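Local coordinates for protein peptidase S15/CocE/NonD (Thaumarchaeota archaeon SCGC AB-539-E09, PDB 4PF1) that is an aminopeptidase of the S15 serine peptidase family, and probably cleaves residues from peptide N-termini with an alpha/beta-hydrolase catalytic domain, at residues A[31-37]-A[49-55]; A[60-66]-A[98-104]. All coordinates share one frame; numbering follows the deposited sequence.

How the interactions relate
Interactions 1 and 2 are neighbours in one mixed sheet, the central sheet of the alpha/beta-hydrolase domain. Their centres lie about 9 Å apart. Strand order at this end is 32-40, 46-54, 100-105, 60-67. Interaction 1 is the antiparallel hairpin at the edge, and interaction 2 is the first parallel pair inward. Strands 46-54 and 100-105 join them: I50 N lies 2.7 Å from Y103 O, and L52 N lies 2.8 Å from I101 O, both probable hydrogen bonds. T49 OG1 and Q104 NE2 add a side-chain bond. A probable Ser-His-Asp triad, S161, H328 and D295, falls outside both contacts.

Interaction 1 (A[31-37]-A[49-55]); sequences DYTRREE and TIILIPK
A beta hairpin forms the outer edge of the hydrolase sheet, pairing strands 32-40 and 46-54 antiparallel. T33, R35 and E37 form hydrogen-bonded pairs with I53, I51 and T49. R35 N to I51 O and I51 N to R35 O are both 2.8 Å and nearly straight. On the face of Y32, R34 and E36, the L52 CD2 methyl sits over the centre of the R34 guanidinium, 3.9 Å from R34 CZ. R34 NH2 hydrogen-bonds to T75 O, which helps hold the group. E36 CG lies alongside I50 and meets its CD1 at 3.8 Å. On the other face, the R35 side chain passes obliquely over I53, with R35 CD 4.0 Å from I53 CD1. The R35 chain bends at chi3 (75°), turning NE and NH2 side-on to a single carboxylate oxygen. R35 NH2 reaches E37 OE2 at 3.0 Å from above the carboxylate plane, a salt bridge along one strand. With an alanine here, the E37 carboxylate would probably lose this mate and I53 CD1 the cover of the R35 chain. W143 of helix 133-147 packs against R35, E37 and I51. At the far end, K55 N donates to D31 O at 3.0 Å. This is the antiparallel N-terminal hairpin characteristic of the alpha/beta-hydrolase sheet.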
loop_
_atom_site.group_PDB
_atom_site.type_symbol
_atom_site.label_atom_id
_atom_site.label_comp_id
_atom_site.label_asym_id
_atom_site.label_seq_id
_atom_site.Cartn_x
_atom_site.Cartn_y
_atom_site.Cartn_z
ATOM N N ASP A 31 -16.254 21.314 23.809
ATOM C CA ASP A 31 -16.999 22.389 23.147
ATOM C C ASP A 31 -18.499 22.020 23.011
ATOM O O ASP A 31 -19.236 22.681 22.275
ATOM C CB ASP A 31 -16.370 22.737 21.779
ATOM C CG ASP A 31 -16.499 21.686 20.686
ATOM O OD1 ASP A 31 -17.020 20.588 20.972
ATOM O OD2 ASP A 31 -16.082 21.965 19.549
ATOM N N TYR A 32 -18.937 20.963 23.729
ATOM C CA TYR A 32 -20.314 20.471 23.703
ATOM C C TYR A 32 -20.681 19.811 25.035
ATOM O O TYR A 32 -19.797 19.336 25.750
ATOM C CB TYR A 32 -20.513 19.467 22.539
ATOM C CG TYR A 32 -19.801 18.140 22.735
ATOM C CD1 TYR A 32 -18.448 17.999 22.436
ATOM C CD2 TYR A 32 -20.485 17.020 23.204
ATOM C CE1 TYR A 32 -17.786 16.787 22.628
ATOM C CE2 TYR A 32 -19.834 15.801 23.396
ATOM C CZ TYR A 32 -18.486 15.687 23.098
ATOM O OH TYR A 32 -17.842 14.483 23.272
ATOM N N THR A 33 -21.991 19.731 25.336
ATOM C CA THR A 33 -22.498 19.055 26.530
ATOM C C THR A 33 -23.252 17.796 26.088
ATOM O O THR A 33 -23.998 17.831 25.106
ATOM C CB THR A 33 -23.357 20.011 27.371
ATOM O OG1 THR A 33 -22.547 21.114 27.775
ATOM C CG2 THR A 33 -23.948 19.342 28.609
ATOM N N ARG A 34 -23.030 16.680 26.795
ATOM C CA ARG A 34 -23.659 15.403 26.485
ATOM C C ARG A 34 -24.733 15.079 27.527
ATOM O O ARG A 34 -24.410 14.823 28.689
ATOM C CB ARG A 34 -22.591 14.295 26.416
ATOM C CG ARG A 34 -23.101 12.943 25.919
ATOM C CD ARG A 34 -21.997 11.897 25.934
ATOM N NE ARG A 34 -21.000 12.140 24.887
ATOM C CZ ARG A 34 -21.050 11.607 23.670
ATOM N NH1 ARG A 34 -22.035 10.780 23.339
ATOM N NH2 ARG A 34 -20.112 11.890 22.777
ATOM N N ARG A 35 -26.013 15.123 27.111
ATOM C CA ARG A 35 -27.153 14.812 27.977
ATOM C C ARG A 35 -27.712 13.434 27.642
ATOM O O ARG A 35 -28.126 13.194 26.507
ATOM C CB ARG A 35 -28.250 15.880 27.850
ATOM C CG ARG A 35 -28.170 16.970 28.903
ATOM C CD ARG A 35 -29.381 17.886 28.862
ATOM N NE ARG A 35 -30.571 17.257 29.441
ATOM C CZ ARG A 35 -31.685 17.913 29.756
ATOM N NH1 ARG A 35 -31.769 19.223 29.561
ATOM N NH2 ARG A 35 -32.717 17.265 30.277
ATOM N N GLU A 36 -27.703 12.522 28.625
ATOM C CA GLU A 36 -28.211 11.159 28.455
ATOM C C GLU A 36 -29.543 11.036 29.183
ATOM O O GLU A 36 -29.600 11.204 30.407
ATOM C CB GLU A 36 -27.190 10.125 28.955
ATOM C CG GLU A 36 -25.875 10.174 28.189
ATOM C CD GLU A 36 -24.819 9.178 28.628
ATOM O OE1 GLU A 36 -24.514 9.124 29.842
ATOM O OE2 GLU A 36 -24.251 8.496 27.746
ATOM N N GLU A 37 -30.630 10.831 28.424
ATOM C CA GLU A 37 -31.970 10.798 29.002
ATOM C C GLU A 37 -32.738 9.534 28.646
ATOM O O GLU A 37 -32.702 9.082 27.501
ATOM C CB GLU A 37 -32.778 12.032 28.550
ATOM C CG GLU A 37 -32.180 13.367 28.978
ATOM C CD GLU A 37 -32.336 13.738 30.442
ATOM O OE1 GLU A 37 -33.247 13.195 31.107
ATOM O OE2 GLU A 37 -31.562 14.599 30.916
ATOM N N THR A 49 -31.831 8.183 25.058
ATOM C CA THR A 49 -31.690 9.332 24.168
ATOM C C THR A 49 -30.418 10.129 24.487
ATOM O O THR A 49 -30.244 10.608 25.608
ATOM C CB THR A 49 -32.955 10.200 24.251
ATOM O OG1 THR A 49 -34.106 9.349 24.249
ATOM C CG2 THR A 49 -33.056 11.193 23.116
ATOM N N ILE A 50 -29.543 10.280 23.482
ATOM C CA ILE A 50 -28.275 11.001 23.615
ATOM C C ILE A 50 -28.413 12.366 22.955
ATOM O O ILE A 50 -28.559 12.448 21.736
ATOM C CB ILE A 50 -27.083 10.177 23.023
ATOM C CG1 ILE A 50 -27.063 8.694 23.531
ATOM C CG2 ILE A 50 -25.732 10.886 23.223
ATOM C CD1 ILE A 50 -27.188 8.467 25.093
ATOM N N ILE A 51 -28.372 13.432 23.767
ATOM C CA ILE A 51 -28.538 14.811 23.306
ATOM C C ILE A 51 -27.190 15.555 23.363
ATOM O O ILE A 51 -26.596 15.689 24.438
ATOM C CB ILE A 51 -29.638 15.533 24.140
ATOM C CG1 ILE A 51 -30.951 14.710 24.169
ATOM C CG2 ILE A 51 -29.890 16.954 23.616
ATOM C CD1 ILE A 51 -31.705 14.752 25.502
ATOM N N LEU A 52 -26.717 16.030 22.203
ATOM C CA LEU A 52 -25.455 16.761 22.102
ATOM C C LEU A 52 -25.737 18.241 21.855
ATOM O O LEU A 52 -26.236 18.615 20.791
ATOM C CB LEU A 52 -24.550 16.173 20.994
ATOM C CG LEU A 52 -24.349 14.645 21.003
ATOM C CD1 LEU A 52 -23.643 14.191 19.754
ATOM C CD2 LEU A 52 -23.578 14.184 22.242
ATOM N N ILE A 53 -25.469 19.074 22.864
ATOM C CA ILE A 53 -25.727 20.507 22.776
ATOM C C ILE A 53 -24.403 21.263 22.655
ATOM O O ILE A 53 -23.563 21.160 23.550
ATOM C CB ILE A 53 -26.567 21.023 23.986
ATOM C CG1 ILE A 53 -27.726 20.058 24.338
ATOM C CG2 ILE A 53 -27.076 22.451 23.723
ATOM C CD1 ILE A 53 -28.161 20.085 25.793
ATOM N N PRO A 54 -24.194 22.040 21.567
ATOM C CA PRO A 54 -22.952 22.827 21.463
ATOM C C PRO A 54 -22.891 23.874 22.575
ATOM O O PRO A 54 -23.915 24.464 22.907
ATOM C CB PRO A 54 -23.049 23.474 20.070
ATOM C CG PRO A 54 -24.136 22.730 19.358
ATOM C CD PRO A 54 -25.081 22.278 20.413
ATOM N N LYS A 55 -21.716 24.062 23.193
ATOM C CA LYS A 55 -21.583 25.010 24.305
ATOM C C LYS A 55 -21.766 26.466 23.846
ATOM O O LYS A 55 -21.225 26.868 22.815
ATOM C CB LYS A 55 -20.237 24.836 25.023
ATOM C CG LYS A 55 -20.227 23.668 26.003
ATOM C CD LYS A 55 -19.238 23.894 27.135
ATOM C CE LYS A 55 -19.323 22.817 28.190
ATOM N NZ LYS A 55 -18.448 21.659 27.879
HETATM O O HOH W 1 -24.231 23.092 26.356
#

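Interaction 2 (A[60-66]-A[98-104]); sequences TPIVLTR and RYIIVYQ
This is a buried parallel strand pair in the hydrolase sheet, between strands 60-67 and 100-105. The chain between them includes helix 92-96, which covers the face of V63 and I101. The backbone bonds alternate: V63 N donates to I100 O at 2.8 Å, and V102 N donates to V63 O. At the start, T60 OG1 donates to R98 O at 2.8 Å from above the carbonyl plane. R98 ends the preceding helix in a Schellman motif. Next to it, P61 CG stands over the centre of the Y99 ring, 3.5 Å from its centroid, a CH-pi contact. Y99 OH hydrogen-bonds to D361 of helix 347-365. The other CH-pi contact has T65 CB over the Y103 ring, shifted toward the rim, 3.7 Å from the centroid. T65 CG2, anti to the backbone N (chi1 of OG1 -52°), touches Y103 CE2 at 3.5 Å. On the face shared with I62 and L64, V102 splits its methyls: CG2 meets I62 CG2, and CG1 meets L64 CD1 at 3.7 Å. At the C-terminal end, R66 NE donates in its guanidinium plane to Q104 OE1 at 2.8 Å. The guanidinium and amide planes stand 87° apart. R66 NH2 hydrogen-bonds to H133 ND1, and Q104 NE2 to T140 OG1. The buried R66 guanidinium is thus gripped by an amide oxygen and by the H133 ring nitrogen, which probably fix its orientation.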
loop_
_atom_site.group_PDB
_atom_site.type_symbol
_atom_site.label_atom_id
_atom_site.label_comp_id
_atom_site.label_asym_id
_atom_site.label_seq_id
_atom_site.Cartn_x
_atom_site.Cartn_y
_atom_site.Cartn_z
ATOM N N THR A 60 -31.329 27.264 18.736
ATOM C CA THR A 60 -30.818 26.467 17.608
ATOM C C THR A 60 -31.740 25.239 17.361
ATOM O O THR A 60 -32.303 24.702 18.316
ATOM C CB THR A 60 -29.325 26.077 17.854
ATOM O OG1 THR A 60 -28.733 25.595 16.650
ATOM C CG2 THR A 60 -29.142 25.054 18.965
ATOM N N PRO A 61 -31.922 24.772 16.102
ATOM C CA PRO A 61 -32.807 23.611 15.885
ATOM C C PRO A 61 -32.204 22.277 16.342
ATOM O O PRO A 61 -31.023 22.209 16.704
ATOM C CB PRO A 61 -33.038 23.622 14.376
ATOM C CG PRO A 61 -31.843 24.276 13.815
ATOM C CD PRO A 61 -31.395 25.297 14.823
ATOM N N ILE A 62 -33.030 21.211 16.311
ATOM C CA ILE A 62 -32.631 19.850 16.678
ATOM C C ILE A 62 -32.611 18.960 15.428
ATOM O O ILE A 62 -33.523 19.030 14.603
ATOM C CB ILE A 62 -33.581 19.273 17.777
ATOM C CG1 ILE A 62 -33.424 20.034 19.119
ATOM C CG2 ILE A 62 -33.392 17.746 17.969
ATOM C CD1 ILE A 62 -34.632 19.895 20.074
ATOM N N VAL A 63 -31.582 18.114 15.304
ATOM C CA VAL A 63 -31.492 17.142 14.219
ATOM C C VAL A 63 -31.495 15.730 14.873
ATOM O O VAL A 63 -30.576 15.385 15.618
ATOM C CB VAL A 63 -30.310 17.418 13.236
ATOM C CG1 VAL A 63 -28.953 17.396 13.935
ATOM C CG2 VAL A 63 -30.341 16.470 12.045
ATOM N N LEU A 64 -32.607 14.993 14.695
ATOM C CA LEU A 64 -32.860 13.704 15.342
ATOM C C LEU A 64 -32.594 12.503 14.428
ATOM O O LEU A 64 -33.015 12.485 13.274
ATOM C CB LEU A 64 -34.330 13.662 15.854
ATOM C CG LEU A 64 -34.872 12.323 16.417
ATOM C CD1 LEU A 64 -34.174 11.932 17.715
ATOM C CD2 LEU A 64 -36.367 12.390 16.632
ATOM N N THR A 65 -31.938 11.473 14.987
ATOM C CA THR A 65 -31.682 10.206 14.309
ATOM C C THR A 65 -32.037 9.071 15.276
ATOM O O THR A 65 -31.566 9.058 16.411
ATOM C CB THR A 65 -30.239 10.134 13.790
ATOM O OG1 THR A 65 -29.963 11.301 13.005
ATOM C CG2 THR A 65 -29.984 8.879 12.953
ATOM N N ARG A 66 -32.908 8.154 14.837
ATOM C CA ARG A 66 -33.371 7.028 15.650
ATOM C C ARG A 66 -32.744 5.752 15.091
ATOM O O ARG A 66 -32.945 5.428 13.918
ATOM C CB ARG A 66 -34.910 6.985 15.675
ATOM C CG ARG A 66 -35.523 8.342 16.088
ATOM C CD ARG A 66 -37.013 8.295 16.359
ATOM N NE ARG A 66 -37.327 7.445 17.506
ATOM C CZ ARG A 66 -37.880 6.242 17.412
ATOM N NH1 ARG A 66 -38.096 5.519 18.498
ATOM N NH2 ARG A 66 -38.217 5.750 16.225
ATOM N N ARG A 98 -23.952 24.367 14.354
ATOM C CA ARG A 98 -24.186 24.338 15.804
ATOM C C ARG A 98 -25.643 23.954 16.155
ATOM O O ARG A 98 -26.240 24.514 17.081
ATOM C CB ARG A 98 -23.756 25.657 16.479
ATOM C CG ARG A 98 -22.276 25.977 16.257
ATOM C CD ARG A 98 -21.878 27.320 16.831
ATOM N NE ARG A 98 -21.758 27.276 18.288
ATOM C CZ ARG A 98 -22.363 28.124 19.114
ATOM N NH1 ARG A 98 -22.200 28.012 20.425
ATOM N NH2 ARG A 98 -23.129 29.097 18.633
ATOM N N TYR A 99 -26.183 22.945 15.442
ATOM C CA TYR A 99 -27.495 22.350 15.726
ATOM C C TYR A 99 -27.373 21.484 16.965
ATOM O O TYR A 99 -26.265 21.047 17.298
ATOM C CB TYR A 99 -27.934 21.435 14.552
ATOM C CG TYR A 99 -28.616 22.089 13.367
ATOM C CD1 TYR A 99 -28.270 23.375 12.958
ATOM C CD2 TYR A 99 -29.516 21.379 12.580
ATOM C CE1 TYR A 99 -28.860 23.963 11.840
ATOM C CE2 TYR A 99 -30.100 21.949 11.452
ATOM C CZ TYR A 99 -29.771 23.243 11.086
ATOM O OH TYR A 99 -30.370 23.821 9.995
ATOM N N ILE A 100 -28.499 21.149 17.598
ATOM C CA ILE A 100 -28.489 20.164 18.669
ATOM C C ILE A 100 -28.614 18.805 17.969
ATOM O O ILE A 100 -29.515 18.624 17.145
ATOM C CB ILE A 100 -29.602 20.430 19.728
ATOM C CG1 ILE A 100 -29.230 21.634 20.622
ATOM C CG2 ILE A 100 -29.870 19.178 20.578
ATOM C CD1 ILE A 100 -30.425 22.421 21.180
ATOM N N ILE A 101 -27.654 17.899 18.203
ATOM C CA ILE A 101 -27.658 16.588 17.552
ATOM C C ILE A 101 -28.134 15.535 18.552
ATOM O O ILE A 101 -27.555 15.392 19.634
ATOM C CB ILE A 101 -26.276 16.250 16.929
ATOM C CG1 ILE A 101 -25.853 17.350 15.918
ATOM C CG2 ILE A 101 -26.303 14.862 16.258
ATOM C CD1 ILE A 101 -24.399 17.602 15.835
ATOM N N VAL A 102 -29.222 14.825 18.201
ATOM C CA VAL A 102 -29.838 13.836 19.083
ATOM C C VAL A 102 -29.873 12.451 18.423
ATOM O O VAL A 102 -30.383 12.304 17.309
ATOM C CB VAL A 102 -31.265 14.281 19.529
ATOM C CG1 VAL A 102 -31.924 13.228 20.407
ATOM C CG2 VAL A 102 -31.231 15.627 20.248
ATOM N N TYR A 103 -29.365 11.435 19.141
ATOM C CA TYR A 103 -29.405 10.034 18.720
ATOM C C TYR A 103 -30.140 9.229 19.763
ATOM O O TYR A 103 -29.827 9.327 20.954
ATOM C CB TYR A 103 -27.995 9.471 18.481
ATOM C CG TYR A 103 -27.500 9.698 17.073
ATOM C CD1 TYR A 103 -27.114 10.967 16.643
ATOM C CD2 TYR A 103 -27.441 8.653 16.156
ATOM C CE1 TYR A 103 -26.694 11.191 15.335
ATOM C CE2 TYR A 103 -26.998 8.860 14.851
ATOM C CZ TYR A 103 -26.632 10.132 14.444
ATOM O OH TYR A 103 -26.219 10.354 13.157
ATOM N N GLN A 104 -31.147 8.465 19.337
ATOM C CA GLN A 104 -31.948 7.686 20.267
ATOM C C GLN A 104 -31.945 6.217 19.899
ATOM O O GLN A 104 -32.123 5.877 18.726
ATOM C CB GLN A 104 -33.395 8.225 20.307
ATOM C CG GLN A 104 -34.315 7.475 21.277
ATOM C CD GLN A 104 -35.741 7.935 21.176
ATOM O OE1 GLN A 104 -36.435 7.677 20.186
ATOM N NE2 GLN A 104 -36.223 8.585 22.222
#